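Local coordinates for protein NAD(P)H-flavin oxidoreductase (PDB 3GBH) that probably uses NAD(P)H to reduce substrates through a bound flavin mononucleotide, as nitroreductase-family flavoenzymes do, at residues K19-F24 against G158-P163; G90-Y95 against R182-L187; N162-F167 against A188-K193. All coordinates share one frame; numbering follows the deposited sequence.

Interaction 1 (K19-F24 against G158-P163); sequences KSVKVF and GYDTNP. With FMN (flavin mononucleotide), chain H.
T161 O is met twice by the 19-24 loop: V21 N donates a hydrogen bond of 3.1 Å (N-H...O 156°) from above the carbonyl plane, and S20 CA adds a CA-H...O contact at 3.4 Å. The loop, which follows helix 11-17, thereby lies along strand 160-164, an outermost strand of the sheet within this chain, and forms part of the FMN pocket of the nitroreductase fold. At its start the loop holds the phosphate. S20 N gives an almost straight bond to FMN O1P (2.9 Å, 174°), and S20 OG, turned back beside its own backbone N (chi1 -73°), donates to FMN O2P at 2.7 Å. The extended chain of K22 slants across the N162 amide, CG nearest OD1, to place NZ 2.7 Å from FMN O2 at the pyrimidine part of the flavin ring. N162 OD1 itself is bonded by Q78, and K19 NZ pairs with D200. A water donates to both K19 O and D160 OD1, tying the loop to the strand where K19 O and T161 O, two acceptors, cannot bond each other. V21 lies across D160 at about a right angle, with CG2 3.5 Å from D160 CB. F24 turns a ring edge to the strand, CE1 3.4 Å from D160 O, while V21 CG1 sits over one face of that ring, near the rim. V21 O, buried without a hydrogen-bonding partner, lies only 3.1 Å from N162 CB.

Interaction 2 (G90-Y95 against R182-L187); sequences GDLQNY and RYVPVL
An antiparallel ladder ends here in a type I turn, where strand 84-91 leaves the sheet beside the start of strand 183-192. G90 and V184 form the hydrogen-bonded pair, with G90 N 2.8 Å from V184 O and the return bond from V184 N to G90 O. D91 and Y183 follow as a non-hydrogen-bonded pair, and L92 N continues the pattern with a bond of 2.9 Å to R182 O. The charged end of the contact is a side-on salt bridge: R182 NE reaches D91 OD1 at 2.8 Å and NH2 reaches the syn lone pair of OD2 at 3.1 Å, both acceptors near the guanidinium plane. R182 gets there with CG anti to its backbone N (chi1 -178°) and an extended chain. Its CG passes over the centre of the Y183 ring, Y183 OH lies against one guanidinium face, and Q93 CB covers the other, 3.7 Å from NE. D91 OD1 is gripped from opposite sides of the carboxylate plane, by R182 NE and by Q93 N at 2.9 Å, while OD2 has a second cationic partner in R55. These bonds should fix the carboxylate's rotation and probably keep it ionised. On the V184 side, away from D91 and Y183, L92 CD1 packs on V184 CG1 at 3.7 Å. The bond from Q93 N to D91 OD1 is the signature of an Asx turn, here built on a strand end and braced by an arginine.

Interaction 3 (N162-F167 against A188-K193); sequences NPIGGF and AIAIGK. With FMN (flavin mononucleotide), chain H.
N162 and A190, then I164 and A188, are the two hydrogen-bonded pairs of a short antiparallel ladder, with P163 and I189 as the non-hydrogen-bonded pair between them. The strands run at 154° to each other, and four backbone bonds join them. A190 N reaches N162 O at 2.9 Å, and A188 N meets I164 O at the same length and nearly straight (167°). P163 has no N-H to give, but its place in the ladder needs none; its CA instead makes a CA-H...O contact with A188 O. This part is buried and close. I164 CB lies 4.2 Å from A188 CB and its CD1 reaches A190 CB on the same face, which M85 of the neighbouring strand also lines. F167 CG sits between its backbone N and carbonyl carbon (chi1 63°), which brings the ring back toward the start of the other strand, CE1 3.8 Å from A188 CB; F72 lies against this ring with nearly parallel planes.

The partly exposed side is the turn at G165 and G166, which touches nothing of 188-193 and faces the flavin instead. G166, the centre of an inverse gamma turn, donates through its N to FMN O4 at 3.0 Å; the bond from G165 N to the same oxygen is long and weak, though G165 N is also 3.0 Å from FMN N5. With no side chain on either residue, the isoalloxazine can settle right against the backbone. I164 CG2 closes in on O4 as well, at 3.6 Å, and P163 O lies 3.0 Å from FMN C9A. The G166 N-H, with a weak second from G165, would probably polarise the C4 carbonyl and draw electron density away from N5, making it a better hydride acceptor.

In the fold
Interactions 1 and 3 share N162 and P163 and lie about 8 Å apart between centres, on two sides of strand 160-164: the 19-24 loop along one, strand 183-192 along the other. A probable hydrogen bond from D160 N to G192 O (2.9 Å) carries the pairing on between them, and both line the FMN pocket, interaction 1 at the phosphate and O2, interaction 3 at O4 and N5. Interaction 2 stands at the far end of strand 183-192, its centre about 18 Å from interaction 3 and 25 Å from interaction 1. At the beta bulge of V186 and L187 opposite I88, L187 CD1 packs on P163 CB (4.2 Å), linking all three.

Interaction 1 (K19-F24 against G158-P163)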
loop_
_atom_site.group_PDB
_atom_site.type_symbol
_atom_site.label_atom_id
_atom_site.label_comp_id
_atom_site.label_asym_id
_atom_site.label_seq_id
_atom_site.Cartn_x
_atom_site.Cartn_y
_atom_site.Cartn_z
ATOM N N LYS B 19 4.487 5.063 -25.332
ATOM C CA LYS B 19 5.344 4.218 -26.156
ATOM C C LYS B 19 5.699 4.968 -27.456
ATOM O O LYS B 19 5.019 5.942 -27.826
ATOM C CB LYS B 19 4.620 2.893 -26.489
ATOM C CG LYS B 19 4.069 2.135 -25.247
ATOM C CD LYS B 19 3.329 0.872 -25.653
ATOM C CE LYS B 19 2.745 0.166 -24.437
ATOM N NZ LYS B 19 1.866 -0.936 -24.834
ATOM N N SER B 20 6.772 4.537 -28.127
ATOM C CA SER B 20 7.226 5.196 -29.356
ATOM C C SER B 20 6.363 4.769 -30.535
ATOM O O SER B 20 6.501 3.668 -31.070
ATOM C CB SER B 20 8.694 4.869 -29.658
ATOM O OG SER B 20 9.561 5.542 -28.759
ATOM N N VAL B 21 5.500 5.673 -30.964
ATOM C CA VAL B 21 4.704 5.492 -32.161
ATOM C C VAL B 21 5.500 6.125 -33.296
ATOM O O VAL B 21 5.984 7.241 -33.152
ATOM C CB VAL B 21 3.333 6.181 -31.982
ATOM C CG1 VAL B 21 2.611 6.327 -33.289
ATOM C CG2 VAL B 21 2.509 5.409 -30.960
ATOM N N LYS B 22 5.648 5.398 -34.398
ATOM C CA LYS B 22 6.443 5.853 -35.551
ATOM C C LYS B 22 5.642 6.163 -36.830
ATOM O O LYS B 22 6.197 6.694 -37.791
ATOM C CB LYS B 22 7.540 4.811 -35.819
ATOM C CG LYS B 22 8.362 4.572 -34.550
ATOM C CD LYS B 22 9.645 3.846 -34.769
ATOM C CE LYS B 22 10.346 3.659 -33.426
ATOM N NZ LYS B 22 11.738 3.181 -33.635
ATOM N N VAL B 23 4.348 5.840 -36.828
ATOM C CA VAL B 23 3.458 6.130 -37.947
ATOM C C VAL B 23 2.220 6.857 -37.382
ATOM O O VAL B 23 1.473 6.300 -36.577
ATOM C CB VAL B 23 3.043 4.840 -38.665
ATOM C CG1 VAL B 23 2.220 5.139 -39.901
ATOM C CG2 VAL B 23 4.290 4.024 -39.034
ATOM N N PHE B 24 2.048 8.106 -37.796
ATOM C CA PHE B 24 0.958 8.954 -37.362
ATOM C C PHE B 24 -0.024 9.194 -38.507
ATOM O O PHE B 24 0.269 8.905 -39.676
ATOM C CB PHE B 24 1.496 10.300 -36.900
ATOM C CG PHE B 24 2.539 10.193 -35.841
ATOM C CD1 PHE B 24 2.184 10.212 -34.501
ATOM C CD2 PHE B 24 3.886 10.067 -36.179
ATOM C CE1 PHE B 24 3.152 10.107 -33.512
ATOM C CE2 PHE B 24 4.870 9.961 -35.175
ATOM C CZ PHE B 24 4.496 9.986 -33.854
ATOM N N GLY B 158 -4.243 12.321 -25.499
ATOM C CA GLY B 158 -4.714 11.318 -26.471
ATOM C C GLY B 158 -3.758 11.189 -27.666
ATOM O O GLY B 158 -4.011 10.427 -28.592
ATOM N N TYR B 159 -2.655 11.920 -27.619
ATOM C CA TYR B 159 -1.647 11.903 -28.696
ATOM C C TYR B 159 -0.558 10.885 -28.383
ATOM O O TYR B 159 -0.521 10.321 -27.281
ATOM C CB TYR B 159 -1.042 13.304 -28.891
ATOM C CG TYR B 159 -2.076 14.303 -29.289
ATOM C CD1 TYR B 159 -2.857 14.089 -30.406
ATOM C CD2 TYR B 159 -2.302 15.450 -28.544
ATOM C CE1 TYR B 159 -3.834 14.976 -30.776
ATOM C CE2 TYR B 159 -3.285 16.363 -28.913
ATOM C CZ TYR B 159 -4.047 16.124 -30.042
ATOM O OH TYR B 159 -5.059 17.000 -30.455
ATOM N N ASP B 160 0.291 10.616 -29.365
ATOM C CA ASP B 160 1.463 9.797 -29.170
ATOM C C ASP B 160 2.681 10.512 -29.681
ATOM O O ASP B 160 2.572 11.469 -30.448
ATOM C CB ASP B 160 1.287 8.455 -29.844
ATOM C CG ASP B 160 0.388 7.527 -29.028
ATOM O OD1 ASP B 160 0.882 6.999 -27.996
ATOM O OD2 ASP B 160 -0.803 7.355 -29.391
ATOM N N THR B 161 3.840 10.048 -29.235
ATOM C CA THR B 161 5.110 10.637 -29.585
ATOM C C THR B 161 6.167 9.583 -29.894
ATOM O O THR B 161 5.978 8.390 -29.610
ATOM C CB THR B 161 5.661 11.515 -28.450
ATOM O OG1 THR B 161 5.802 10.728 -27.265
ATOM C CG2 THR B 161 4.759 12.736 -28.215
ATOM N N ASN B 162 7.271 10.062 -30.449
ATOM C CA ASN B 162 8.484 9.251 -30.696
ATOM C C ASN B 162 9.664 10.164 -30.472
ATOM O O ASN B 162 9.878 11.124 -31.251
ATOM C CB ASN B 162 8.489 8.683 -32.116
ATOM C CG ASN B 162 9.745 7.844 -32.461
ATOM O OD1 ASN B 162 10.065 7.715 -33.625
ATOM N ND2 ASN B 162 10.422 7.261 -31.467
ATOM N N PRO B 163 10.413 9.928 -29.380
ATOM C CA PRO B 163 11.644 10.718 -29.213
ATOM C C PRO B 163 12.694 10.245 -30.179
ATOM O O PRO B 163 12.791 9.050 -30.444
ATOM C CB PRO B 163 12.025 10.478 -27.752
ATOM C CG PRO B 163 11.448 9.135 -27.424
ATOM C CD PRO B 163 10.207 8.982 -28.270
HETATM N N1 FMN H . 13.419 5.965 -32.287
HETATM C C2 FMN H . 13.523 6.097 -33.665
HETATM O O2 FMN H . 12.748 5.510 -34.427
HETATM N N3 FMN H . 14.520 6.877 -34.186
HETATM C C4 FMN H . 15.415 7.554 -33.354
HETATM O O4 FMN H . 16.312 8.251 -33.864
HETATM C C4A FMN H . 15.318 7.405 -31.980
HETATM N N5 FMN H . 16.206 8.024 -31.117
HETATM C C5A FMN H . 15.902 8.143 -29.777
HETATM C C6 FMN H . 16.587 9.058 -28.958
HETATM C C7 FMN H . 16.277 9.177 -27.620
HETATM C C7M FMN H . 17.022 10.157 -26.755
HETATM C C8 FMN H . 15.282 8.361 -27.069
HETATM C C8M FMN H . 14.887 8.438 -25.627
HETATM C C9 FMN H . 14.610 7.459 -27.873
HETATM C C9A FMN H . 14.893 7.334 -29.237
HETATM N N10 FMN H . 14.203 6.435 -30.064
HETATM C C10 FMN H . 14.310 6.592 -31.447
HETATM C "C1'" FMN H . 13.055 5.609 -29.521
HETATM C "C2'" FMN H . 13.658 4.448 -28.730
HETATM O "O2'" FMN H . 14.130 3.434 -29.601
HETATM C "C3'" FMN H . 12.601 3.895 -27.768
HETATM O "O3'" FMN H . 12.294 4.880 -26.814
HETATM C "C4'" FMN H . 13.014 2.607 -27.056
HETATM O "O4'" FMN H . 13.165 1.566 -28.022
HETATM C "C5'" FMN H . 11.969 2.225 -26.011
HETATM O "O5'" FMN H . 10.712 1.997 -26.637
HETATM P P FMN H . 9.426 2.830 -26.185
HETATM O O1P FMN H . 8.228 2.378 -26.968
HETATM O O2P FMN H . 9.738 4.285 -26.377
HETATM O O3P FMN H . 9.167 2.615 -24.712
HETATM O O HOH W 1 3.240 7.685 -26.901
#

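Interaction 2 (G90-Y95 against R182-L187)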
loop_
_atom_site.group_PDB
_atom_site.type_symbol
_atom_site.label_atom_id
_atom_site.label_comp_id
_atom_site.label_asym_id
_atom_site.label_seq_id
_atom_site.Cartn_x
_atom_site.Cartn_y
_atom_site.Cartn_z
ATOM N N GLY B 90 18.816 23.596 -26.417
ATOM C CA GLY B 90 19.207 24.156 -25.142
ATOM C C GLY B 90 19.929 25.469 -25.415
ATOM O O GLY B 90 20.758 25.555 -26.312
ATOM N N ASP B 91 19.583 26.505 -24.671
ATOM C CA ASP B 91 20.230 27.820 -24.822
ATOM C C ASP B 91 21.456 27.869 -23.898
ATOM O O ASP B 91 21.323 27.873 -22.686
ATOM C CB ASP B 91 19.214 28.910 -24.470
ATOM C CG ASP B 91 19.758 30.290 -24.566
ATOM O OD1 ASP B 91 20.918 30.524 -25.025
ATOM O OD2 ASP B 91 18.962 31.168 -24.226
ATOM N N LEU B 92 22.647 27.907 -24.479
ATOM C CA LEU B 92 23.899 27.947 -23.697
ATOM C C LEU B 92 24.117 29.301 -23.021
ATOM O O LEU B 92 24.996 29.412 -22.157
ATOM C CB LEU B 92 25.113 27.640 -24.604
ATOM C CG LEU B 92 25.152 26.268 -25.279
ATOM C CD1 LEU B 92 26.338 26.198 -26.266
ATOM C CD2 LEU B 92 25.241 25.161 -24.256
ATOM N N GLN B 93 23.332 30.315 -23.414
ATOM C CA GLN B 93 23.300 31.633 -22.742
ATOM C C GLN B 93 21.965 31.888 -22.051
ATOM O O GLN B 93 21.443 33.012 -22.019
ATOM C CB GLN B 93 23.625 32.735 -23.738
ATOM C CG GLN B 93 25.020 32.593 -24.338
ATOM C CD GLN B 93 25.265 33.557 -25.459
ATOM O OE1 GLN B 93 24.972 34.732 -25.340
ATOM N NE2 GLN B 93 25.820 33.065 -26.560
ATOM N N ASN B 94 21.444 30.834 -21.430
ATOM C CA ASN B 94 20.144 30.857 -20.826
ATOM C C ASN B 94 19.980 31.911 -19.726
ATOM O O ASN B 94 18.845 32.317 -19.417
ATOM C CB ASN B 94 19.795 29.467 -20.289
ATOM C CG ASN B 94 20.866 28.893 -19.393
ATOM O OD1 ASN B 94 21.073 29.402 -18.308
ATOM N ND2 ASN B 94 21.553 27.802 -19.840
ATOM N N TYR B 95 21.110 32.314 -19.134
ATOM C CA TYR B 95 21.151 33.296 -18.036
ATOM C C TYR B 95 20.784 34.692 -18.529
ATOM O O TYR B 95 20.501 35.590 -17.737
ATOM C CB TYR B 95 22.539 33.334 -17.381
ATOM C CG TYR B 95 23.656 33.465 -18.390
ATOM C CD1 TYR B 95 23.933 34.681 -18.988
ATOM C CD2 TYR B 95 24.372 32.343 -18.810
ATOM C CE1 TYR B 95 24.918 34.788 -19.931
ATOM C CE2 TYR B 95 25.355 32.445 -19.735
ATOM C CZ TYR B 95 25.619 33.660 -20.311
ATOM O OH TYR B 95 26.617 33.752 -21.264
ATOM N N ARG B 182 24.926 29.390 -30.167
ATOM C CA ARG B 182 24.197 29.586 -28.894
ATOM C C ARG B 182 23.210 28.476 -28.542
ATOM O O ARG B 182 22.994 28.169 -27.367
ATOM C CB ARG B 182 23.417 30.891 -28.963
ATOM C CG ARG B 182 22.678 31.203 -27.698
ATOM C CD ARG B 182 22.197 32.626 -27.635
ATOM N NE ARG B 182 21.271 32.807 -26.532
ATOM C CZ ARG B 182 20.764 33.973 -26.148
ATOM N NH1 ARG B 182 21.093 35.102 -26.767
ATOM N NH2 ARG B 182 19.922 34.006 -25.135
ATOM N N TYR B 183 22.576 27.899 -29.554
ATOM C CA TYR B 183 21.514 26.919 -29.318
ATOM C C TYR B 183 21.935 25.518 -29.747
ATOM O O TYR B 183 22.227 25.310 -30.902
ATOM C CB TYR B 183 20.263 27.374 -30.058
ATOM C CG TYR B 183 19.759 28.701 -29.526
ATOM C CD1 TYR B 183 19.137 28.784 -28.290
ATOM C CD2 TYR B 183 19.932 29.876 -30.259
ATOM C CE1 TYR B 183 18.697 30.017 -27.794
ATOM C CE2 TYR B 183 19.486 31.096 -29.787
ATOM C CZ TYR B 183 18.872 31.170 -28.556
ATOM O OH TYR B 183 18.441 32.403 -28.094
ATOM N N VAL B 184 22.007 24.576 -28.806
ATOM C CA VAL B 184 22.441 23.210 -29.150
ATOM C C VAL B 184 21.248 22.258 -29.180
ATOM O O VAL B 184 20.448 22.280 -28.282
ATOM C CB VAL B 184 23.510 22.685 -28.190
ATOM C CG1 VAL B 184 24.782 23.572 -28.313
ATOM C CG2 VAL B 184 23.002 22.661 -26.766
ATOM N N PRO B 185 21.137 21.429 -30.222
ATOM C CA PRO B 185 20.014 20.476 -30.279
ATOM C C PRO B 185 20.147 19.388 -29.226
ATOM O O PRO B 185 21.233 18.849 -29.032
ATOM C CB PRO B 185 20.098 19.901 -31.678
ATOM C CG PRO B 185 21.442 20.244 -32.207
ATOM C CD PRO B 185 22.091 21.250 -31.326
ATOM N N VAL B 186 19.065 19.104 -28.517
ATOM C CA VAL B 186 19.096 18.098 -27.459
ATOM C C VAL B 186 18.429 16.815 -27.949
ATOM O O VAL B 186 19.041 15.754 -28.001
ATOM C CB VAL B 186 18.399 18.609 -26.174
ATOM C CG1 VAL B 186 18.405 17.505 -25.107
ATOM C CG2 VAL B 186 19.094 19.886 -25.644
ATOM N N LEU B 187 17.166 16.929 -28.335
ATOM C CA LEU B 187 16.472 15.821 -28.963
ATOM C C LEU B 187 15.273 16.338 -29.707
ATOM O O LEU B 187 14.888 17.484 -29.495
ATOM C CB LEU B 187 16.023 14.800 -27.924
ATOM C CG LEU B 187 14.771 15.024 -27.132
ATOM C CD1 LEU B 187 14.316 13.676 -26.430
ATOM C CD2 LEU B 187 14.989 16.135 -26.133
HETATM O O HOH W 2 16.444 32.364 -26.217
#

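Interaction 3 (N162-F167 against A188-K193)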
loop_
_atom_site.group_PDB
_atom_site.type_symbol
_atom_site.label_atom_id
_atom_site.label_comp_id
_atom_site.label_asym_id
_atom_site.label_seq_id
_atom_site.Cartn_x
_atom_site.Cartn_y
_atom_site.Cartn_z
ATOM N N ASN B 162 7.271 10.062 -30.449
ATOM C CA ASN B 162 8.484 9.251 -30.696
ATOM C C ASN B 162 9.664 10.164 -30.472
ATOM O O ASN B 162 9.878 11.124 -31.251
ATOM C CB ASN B 162 8.489 8.683 -32.116
ATOM C CG ASN B 162 9.745 7.844 -32.461
ATOM O OD1 ASN B 162 10.065 7.715 -33.625
ATOM N ND2 ASN B 162 10.422 7.261 -31.467
ATOM N N PRO B 163 10.413 9.928 -29.380
ATOM C CA PRO B 163 11.644 10.718 -29.213
ATOM C C PRO B 163 12.694 10.245 -30.179
ATOM O O PRO B 163 12.791 9.050 -30.444
ATOM C CB PRO B 163 12.025 10.478 -27.752
ATOM C CG PRO B 163 11.448 9.135 -27.424
ATOM C CD PRO B 163 10.207 8.982 -28.270
ATOM N N ILE B 164 13.472 11.187 -30.712
ATOM C CA ILE B 164 14.337 10.940 -31.842
ATOM C C ILE B 164 15.667 11.661 -31.597
ATOM O O ILE B 164 15.684 12.862 -31.297
ATOM C CB ILE B 164 13.657 11.410 -33.178
ATOM C CG1 ILE B 164 12.481 10.484 -33.533
ATOM C CG2 ILE B 164 14.640 11.422 -34.348
ATOM C CD1 ILE B 164 11.566 10.937 -34.653
ATOM N N GLY B 165 16.763 10.898 -31.678
ATOM C CA GLY B 165 18.116 11.414 -31.550
ATOM C C GLY B 165 18.857 11.256 -32.857
ATOM O O GLY B 165 19.887 11.871 -33.062
ATOM N N GLY B 166 18.286 10.471 -33.770
ATOM C CA GLY B 166 18.889 10.191 -35.048
ATOM C C GLY B 166 18.628 11.241 -36.098
ATOM O O GLY B 166 18.041 10.940 -37.133
ATOM N N PHE B 167 19.073 12.468 -35.832
ATOM C CA PHE B 167 19.023 13.537 -36.817
ATOM C C PHE B 167 20.360 14.281 -36.854
ATOM O O PHE B 167 21.188 14.134 -35.952
ATOM C CB PHE B 167 17.800 14.473 -36.592
ATOM C CG PHE B 167 17.795 15.220 -35.286
ATOM C CD1 PHE B 167 17.471 14.587 -34.101
ATOM C CD2 PHE B 167 18.055 16.580 -35.251
ATOM C CE1 PHE B 167 17.439 15.282 -32.908
ATOM C CE2 PHE B 167 18.031 17.259 -34.078
ATOM C CZ PHE B 167 17.731 16.620 -32.901
ATOM N N ALA B 188 14.729 15.501 -30.594
ATOM C CA ALA B 188 13.499 15.813 -31.316
ATOM C C ALA B 188 12.377 14.924 -30.792
ATOM O O ALA B 188 12.651 13.876 -30.198
ATOM C CB ALA B 188 13.688 15.617 -32.786
ATOM N N ILE B 189 11.122 15.343 -30.985
ATOM C CA ILE B 189 9.969 14.546 -30.578
ATOM C C ILE B 189 8.899 14.625 -31.653
ATOM O O ILE B 189 8.347 15.704 -31.864
ATOM C CB ILE B 189 9.373 15.026 -29.230
ATOM C CG1 ILE B 189 10.444 15.132 -28.126
ATOM C CG2 ILE B 189 8.225 14.083 -28.769
ATOM C CD1 ILE B 189 9.906 15.587 -26.777
ATOM N N ALA B 190 8.625 13.516 -32.355
ATOM C CA ALA B 190 7.498 13.484 -33.288
ATOM C C ALA B 190 6.239 13.412 -32.451
ATOM O O ALA B 190 6.197 12.662 -31.485
ATOM C CB ALA B 190 7.560 12.240 -34.268
ATOM N N ILE B 191 5.204 14.151 -32.842
ATOM C CA ILE B 191 3.943 14.121 -32.107
ATOM C C ILE B 191 2.788 14.109 -33.106
ATOM O O ILE B 191 2.857 14.733 -34.156
ATOM C CB ILE B 191 3.852 15.316 -31.117
ATOM C CG1 ILE B 191 2.575 15.236 -30.259
ATOM C CG2 ILE B 191 3.912 16.673 -31.860
ATOM C CD1 ILE B 191 2.549 16.294 -29.138
ATOM N N GLY B 192 1.759 13.343 -32.790
ATOM C CA GLY B 192 0.587 13.277 -33.631
ATOM C C GLY B 192 -0.374 12.262 -33.086
ATOM O O GLY B 192 -0.196 11.756 -31.962
ATOM N N LYS B 193 -1.369 11.954 -33.897
ATOM C CA LYS B 193 -2.343 10.917 -33.609
ATOM C C LYS B 193 -1.846 9.628 -34.231
ATOM O O LYS B 193 -1.519 9.602 -35.418
ATOM C CB LYS B 193 -3.694 11.306 -34.213
ATOM C CG LYS B 193 -4.804 10.321 -33.971
ATOM C CD LYS B 193 -6.144 10.909 -34.422
ATOM C CE LYS B 193 -7.321 9.935 -34.224
ATOM N NZ LYS B 193 -7.149 8.690 -35.022
HETATM N N1 FMN H . 13.419 5.965 -32.287
HETATM C C2 FMN H . 13.523 6.097 -33.665
HETATM O O2 FMN H . 12.748 5.510 -34.427
HETATM N N3 FMN H . 14.520 6.877 -34.186
HETATM C C4 FMN H . 15.415 7.554 -33.354
HETATM O O4 FMN H . 16.312 8.251 -33.864
HETATM C C4A FMN H . 15.318 7.405 -31.980
HETATM N N5 FMN H . 16.206 8.024 -31.117
HETATM C C5A FMN H . 15.902 8.143 -29.777
HETATM C C6 FMN H . 16.587 9.058 -28.958
HETATM C C7 FMN H . 16.277 9.177 -27.620
HETATM C C7M FMN H . 17.022 10.157 -26.755
HETATM C C8 FMN H . 15.282 8.361 -27.069
HETATM C C8M FMN H . 14.887 8.438 -25.627
HETATM C C9 FMN H . 14.610 7.459 -27.873
HETATM C C9A FMN H . 14.893 7.334 -29.237
HETATM N N10 FMN H . 14.203 6.435 -30.064
HETATM C C10 FMN H . 14.310 6.592 -31.447
HETATM C "C1'" FMN H . 13.055 5.609 -29.521
HETATM C "C2'" FMN H . 13.658 4.448 -28.730
HETATM O "O2'" FMN H . 14.130 3.434 -29.601
HETATM C "C3'" FMN H . 12.601 3.895 -27.768
HETATM O "O3'" FMN H . 12.294 4.880 -26.814
HETATM C "C4'" FMN H . 13.014 2.607 -27.056
HETATM O "O4'" FMN H . 13.165 1.566 -28.022
HETATM C "C5'" FMN H . 11.969 2.225 -26.011
HETATM O "O5'" FMN H . 10.712 1.997 -26.637
HETATM P P FMN H . 9.426 2.830 -26.185
HETATM O O1P FMN H . 8.228 2.378 -26.968
HETATM O O2P FMN H . 9.738 4.285 -26.377
HETATM O O3P FMN H . 9.167 2.615 -24.712
#